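Local coordinates for protein (endonuclease) (Salmonella typhimurium, PDB 1BYR) that is an endonuclease of the phospholipase D-like superfamily, with an alpha/beta fold built round a mixed sheet, at residues 17-22 and 108-113. Numbering follows the deposited sequence.
Sequences VLVLSA and GSFNFT
Val19 turns CG1 anti to its own backbone nitrogen (chi1 172°), which leaves CG2 beside that nitrogen and facing the Phe110 ring, and Phe110 likewise has CG trans to its N (chi1 -175°). Val19 CG2 sits over one face of the Phe110 ring in a CH-pi contact, 4.1 Å from its centroid and 27° off the ring normal. It leans to the CD1-CE1 side of the ring, with Val19 CG2 3.7 Å from Phe110 CE1. The other methyl goes to the second phenylalanine: Val19 CG1 approaches the edge of the Phe112 ring near its plane, 4.0 Å from Phe112 CE1. One valine thus meets one ring by its face and the other by its rim, through apolar contact alone. The chain turns tightly at Phe112 in an inverse gamma turn. Thr113 then N-caps helix 114-118 through its side chain. The contact is buried and joins helix 14-25 to the loop between strand 104-108 and helix 114-118. Ala124 of strand 122-128 touches both Val19 and Phe110, Ile42 of helix 40-51 packs on Val19, and Met32 and Ala34 of strand 29-34 lie against Phe112.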
loop_
_atom_site.group_PDB
_atom_site.type_symbol
_atom_site.label_atom_id
_atom_site.label_comp_id
_atom_site.label_asym_id
_atom_site.label_seq_id
_atom_site.Cartn_x
_atom_site.Cartn_y
_atom_site.Cartn_z
ATOM N N VAL A 17 -0.763 -6.337 13.964
ATOM C CA VAL A 17 -1.900 -6.940 14.650
ATOM C C VAL A 17 -3.161 -6.922 13.793
ATOM O O VAL A 17 -3.905 -7.901 13.766
ATOM C CB VAL A 17 -2.163 -6.242 16.018
ATOM C CG1 VAL A 17 -3.417 -6.789 16.659
ATOM C CG2 VAL A 17 -0.984 -6.486 16.948
ATOM N N LEU A 18 -3.399 -5.821 13.081
ATOM C CA LEU A 18 -4.570 -5.689 12.214
ATOM C C LEU A 18 -4.531 -6.686 11.060
ATOM O O LEU A 18 -5.541 -7.309 10.719
ATOM C CB LEU A 18 -4.662 -4.253 11.658
ATOM C CG LEU A 18 -5.826 -3.985 10.706
ATOM C CD1 LEU A 18 -7.124 -4.466 11.342
ATOM C CD2 LEU A 18 -5.908 -2.493 10.383
ATOM N N VAL A 19 -3.360 -6.830 10.447
ATOM C CA VAL A 19 -3.203 -7.773 9.350
ATOM C C VAL A 19 -3.480 -9.190 9.883
ATOM O O VAL A 19 -4.184 -9.970 9.239
ATOM C CB VAL A 19 -1.769 -7.678 8.753
ATOM C CG1 VAL A 19 -1.536 -8.802 7.746
ATOM C CG2 VAL A 19 -1.583 -6.313 8.081
ATOM N N LEU A 20 -2.946 -9.508 11.062
ATOM C CA LEU A 20 -3.189 -10.823 11.678
ATOM C C LEU A 20 -4.683 -11.000 11.962
ATOM O O LEU A 20 -5.232 -12.085 11.774
ATOM C CB LEU A 20 -2.381 -10.974 12.973
ATOM C CG LEU A 20 -0.881 -11.101 12.690
ATOM C CD1 LEU A 20 -0.079 -10.948 13.975
ATOM C CD2 LEU A 20 -0.605 -12.449 12.033
ATOM N N SER A 21 -5.347 -9.922 12.381
ATOM C CA SER A 21 -6.782 -9.941 12.667
ATOM C C SER A 21 -7.589 -10.286 11.422
ATOM O O SER A 21 -8.588 -11.006 11.486
ATOM C CB SER A 21 -7.243 -8.580 13.202
ATOM O OG SER A 21 -8.651 -8.521 13.354
ATOM N N ALA A 22 -7.164 -9.775 10.278
ATOM C CA ALA A 22 -7.872 -10.061 9.042
ATOM C C ALA A 22 -7.733 -11.540 8.669
ATOM O O ALA A 22 -8.705 -12.183 8.283
ATOM C CB ALA A 22 -7.341 -9.170 7.903
ATOM N N GLY A 108 -2.519 -1.641 1.578
ATOM C CA GLY A 108 -1.739 -0.546 2.134
ATOM C C GLY A 108 -0.286 -0.642 1.701
ATOM O O GLY A 108 0.014 -1.231 0.671
ATOM N N SER A 109 0.627 -0.055 2.472
ATOM C CA SER A 109 2.041 -0.115 2.113
ATOM C C SER A 109 2.720 -1.349 2.704
ATOM O O SER A 109 3.726 -1.826 2.181
ATOM C CB SER A 109 2.778 1.133 2.608
ATOM O OG SER A 109 2.978 1.104 4.012
ATOM N N PHE A 110 2.146 -1.845 3.794
ATOM C CA PHE A 110 2.660 -2.986 4.562
ATOM C C PHE A 110 3.018 -4.276 3.796
ATOM O O PHE A 110 2.130 -4.976 3.282
ATOM C CB PHE A 110 1.646 -3.285 5.686
ATOM C CG PHE A 110 2.069 -4.372 6.661
ATOM C CD1 PHE A 110 1.769 -5.710 6.415
ATOM C CD2 PHE A 110 2.657 -4.046 7.872
ATOM C CE1 PHE A 110 2.050 -6.695 7.372
ATOM C CE2 PHE A 110 2.938 -5.038 8.831
ATOM C CZ PHE A 110 2.632 -6.348 8.580
ATOM N N ASN A 111 4.314 -4.586 3.713
ATOM C CA ASN A 111 4.756 -5.825 3.056
ATOM C C ASN A 111 4.714 -6.887 4.137
ATOM O O ASN A 111 4.817 -6.579 5.323
ATOM C CB ASN A 111 6.191 -5.739 2.544
ATOM C CG ASN A 111 6.292 -5.049 1.221
ATOM O OD1 ASN A 111 6.788 -3.927 1.131
ATOM N ND2 ASN A 111 5.825 -5.694 0.182
ATOM N N PHE A 112 4.585 -8.141 3.734
ATOM C CA PHE A 112 4.501 -9.212 4.704
ATOM C C PHE A 112 5.882 -9.689 5.103
ATOM O O PHE A 112 6.308 -10.815 4.808
ATOM C CB PHE A 112 3.609 -10.323 4.131
ATOM C CG PHE A 112 2.272 -9.811 3.658
ATOM C CD1 PHE A 112 1.340 -9.333 4.567
ATOM C CD2 PHE A 112 1.988 -9.705 2.307
ATOM C CE1 PHE A 112 0.149 -8.748 4.135
ATOM C CE2 PHE A 112 0.812 -9.128 1.876
ATOM C CZ PHE A 112 -0.110 -8.647 2.791
ATOM N N THR A 113 6.575 -8.787 5.783
ATOM C CA THR A 113 7.928 -8.997 6.247
ATOM C C THR A 113 8.106 -8.474 7.647
ATOM O O THR A 113 7.294 -7.710 8.170
ATOM C CB THR A 113 8.946 -8.227 5.391
ATOM O OG1 THR A 113 8.779 -6.817 5.631
ATOM C CG2 THR A 113 8.743 -8.523 3.921
#